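PDB 4HNO: probable endonuclease 4 from Thermotoga maritima, which probably cleaves phosphodiester bonds at apurinic or apyrimidinic sites in damaged DNA, leaving a 3'-hydroxyl group and a 5'-terminal sugar phosphate. Local coordinates for residues Y75-A80 with E92-E97. Residues are numbered along the deposited sequence; the frame is centred on the assembly and turned at random.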
loop_
_atom_site.group_PDB
_atom_site.type_symbol
_atom_site.label_atom_id
_atom_site.label_comp_id
_atom_site.label_asym_id
_atom_site.label_seq_id
_atom_site.Cartn_x
_atom_site.Cartn_y
_atom_site.Cartn_z
ATOM N N TYR A 75 -10.185 1.879 -6.582
ATOM C CA TYR A 75 -10.649 3.154 -6.042
ATOM C C TYR A 75 -12.117 3.207 -5.584
ATOM O O TYR A 75 -12.486 4.043 -4.764
ATOM C CB TYR A 75 -10.320 4.278 -7.057
ATOM C CG TYR A 75 -11.146 4.417 -8.338
ATOM C CD1 TYR A 75 -11.910 5.560 -8.550
ATOM C CD2 TYR A 75 -11.109 3.465 -9.369
ATOM C CE1 TYR A 75 -12.642 5.745 -9.712
ATOM C CE2 TYR A 75 -11.851 3.645 -10.546
ATOM C CZ TYR A 75 -12.613 4.785 -10.704
ATOM O OH TYR A 75 -13.340 4.976 -11.860
ATOM N N LEU A 76 -12.931 2.300 -6.102
ATOM C CA LEU A 76 -14.391 2.259 -5.843
ATOM C C LEU A 76 -14.776 1.548 -4.556
ATOM O O LEU A 76 -15.815 1.823 -3.976
ATOM C CB LEU A 76 -15.117 1.509 -6.982
ATOM C CG LEU A 76 -14.971 1.963 -8.421
ATOM C CD1 LEU A 76 -16.072 1.314 -9.239
ATOM C CD2 LEU A 76 -15.014 3.462 -8.494
ATOM N N ILE A 77 -13.997 0.550 -4.177
ATOM C CA ILE A 77 -14.374 -0.293 -3.060
ATOM C C ILE A 77 -14.370 0.520 -1.768
ATOM O O ILE A 77 -13.416 1.241 -1.478
ATOM C CB ILE A 77 -13.417 -1.473 -2.994
ATOM C CG1 ILE A 77 -13.694 -2.428 -4.167
ATOM C CG2 ILE A 77 -13.473 -2.186 -1.640
ATOM C CD1 ILE A 77 -12.567 -3.393 -4.421
ATOM N N ASN A 78 -15.453 0.418 -1.019
ATOM C CA ASN A 78 -15.582 1.145 0.233
ATOM C C ASN A 78 -16.388 0.314 1.215
ATOM O O ASN A 78 -17.611 0.407 1.288
ATOM C CB ASN A 78 -16.237 2.497 0.017
ATOM C CG ASN A 78 -16.345 3.267 1.301
ATOM O OD1 ASN A 78 -15.814 2.852 2.333
ATOM N ND2 ASN A 78 -17.064 4.384 1.275
ATOM N N LEU A 79 -15.662 -0.499 1.972
ATOM C CA LEU A 79 -16.275 -1.385 2.956
ATOM C C LEU A 79 -16.840 -0.652 4.173
ATOM O O LEU A 79 -17.496 -1.278 4.994
ATOM C CB LEU A 79 -15.273 -2.425 3.448
ATOM C CG LEU A 79 -14.731 -3.408 2.411
ATOM C CD1 LEU A 79 -13.711 -4.323 3.102
ATOM C CD2 LEU A 79 -15.830 -4.210 1.752
ATOM N N ALA A 80 -16.587 0.656 4.287
ATOM C CA ALA A 80 -17.209 1.446 5.345
ATOM C C ALA A 80 -18.464 2.159 4.878
ATOM O O ALA A 80 -19.103 2.838 5.676
ATOM C CB ALA A 80 -16.239 2.460 5.924
ATOM N N GLU A 92 -18.184 -7.845 -3.083
ATOM C CA GLU A 92 -18.063 -8.770 -4.195
ATOM C C GLU A 92 -16.879 -8.435 -5.087
ATOM O O GLU A 92 -16.200 -9.332 -5.578
ATOM C CB GLU A 92 -19.361 -8.858 -4.991
ATOM C CG GLU A 92 -20.507 -9.465 -4.187
ATOM C CD GLU A 92 -20.199 -10.846 -3.632
ATOM O OE1 GLU A 92 -19.665 -11.687 -4.387
ATOM O OE2 GLU A 92 -20.448 -11.072 -2.417
ATOM N N LEU A 93 -16.616 -7.153 -5.307
ATOM C CA LEU A 93 -15.475 -6.796 -6.129
ATOM C C LEU A 93 -14.168 -7.109 -5.399
ATOM O O LEU A 93 -13.206 -7.543 -6.020
ATOM C CB LEU A 93 -15.533 -5.333 -6.577
ATOM C CG LEU A 93 -14.412 -4.905 -7.526
ATOM C CD1 LEU A 93 -14.345 -5.753 -8.768
ATOM C CD2 LEU A 93 -14.579 -3.435 -7.868
ATOM N N LEU A 94 -14.137 -6.918 -4.080
ATOM C CA LEU A 94 -12.926 -7.262 -3.337
ATOM C C LEU A 94 -12.660 -8.767 -3.388
ATOM O O LEU A 94 -11.506 -9.173 -3.517
ATOM C CB LEU A 94 -13.037 -6.739 -1.912
ATOM C CG LEU A 94 -11.753 -6.783 -1.098
ATOM C CD1 LEU A 94 -10.632 -6.031 -1.732
ATOM C CD2 LEU A 94 -12.016 -6.221 0.298
ATOM N N LYS A 95 -13.705 -9.593 -3.319
ATOM C CA LYS A 95 -13.513 -11.028 -3.501
ATOM C C LYS A 95 -12.888 -11.314 -4.864
ATOM O O LYS A 95 -11.978 -12.133 -4.978
ATOM C CB LYS A 95 -14.826 -11.805 -3.391
ATOM C CG LYS A 95 -15.456 -11.929 -2.026
ATOM C CD LYS A 95 -16.851 -12.570 -2.087
ATOM C CE LYS A 95 -17.537 -12.583 -0.759
ATOM N NZ LYS A 95 -18.940 -13.033 -0.907
ATOM N N LYS A 96 -13.405 -10.666 -5.909
ATOM C CA LYS A 96 -12.831 -10.831 -7.237
ATOM C C LYS A 96 -11.364 -10.378 -7.277
ATOM O O LYS A 96 -10.532 -11.049 -7.862
ATOM C CB LYS A 96 -13.684 -10.085 -8.267
ATOM C CG LYS A 96 -13.047 -9.919 -9.633
ATOM C CD LYS A 96 -12.574 -11.174 -10.349
ATOM C CE LYS A 96 -13.654 -12.181 -10.658
ATOM N NZ LYS A 96 -14.702 -11.596 -11.530
ATOM N N GLU A 97 -11.048 -9.253 -6.629
ATOM C CA GLU A 97 -9.651 -8.828 -6.607
ATOM C C GLU A 97 -8.764 -9.847 -5.904
ATOM O O GLU A 97 -7.642 -10.081 -6.353
ATOM C CB GLU A 97 -9.536 -7.460 -5.940
ATOM C CG GLU A 97 -10.146 -6.345 -6.748
ATOM C CD GLU A 97 -9.940 -4.969 -6.066
ATOM O OE1 GLU A 97 -10.043 -3.947 -6.755
ATOM O OE2 GLU A 97 -9.691 -4.968 -4.833
#
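The carboxylate of Glu97 receives the terminal methyl of Ile77 over one of its faces: CD1 lies 3.3 Å from Glu97 OE2 and 3.5 Å from Glu97 OE1, well above the plane of the group. Its oxygens bond to other partners, OE2 to Ser73 OG and OE1 to both His37 NE2 and Gly74 N, so the plate that Ile77 meets is fixed in its rotation. Ile77 reaches the helix with CG1 placed anti to its carbonyl carbon (chi1 -71°), and CD1 packs 3.9 Å from Leu93 CG and 4.2 Å from Leu94 CB. Further along, Leu79 CD1 meets Leu94 CD2 at 3.8 Å, the two side chains crossing at about a right angle. Between Ile77 and Leu79 in the loop, Asn78 OD1 accepts from Ala80 N in an Asx turn and also from Ser115 N. The contact thus folds the loop that links strand 69-72 to helix 84-104 of the TIM barrel back on that helix, with the Glu97 side chain about 7 Å from that of His72, which binds zinc, while strand 108-115 and helix 121-136 pack against Leu94.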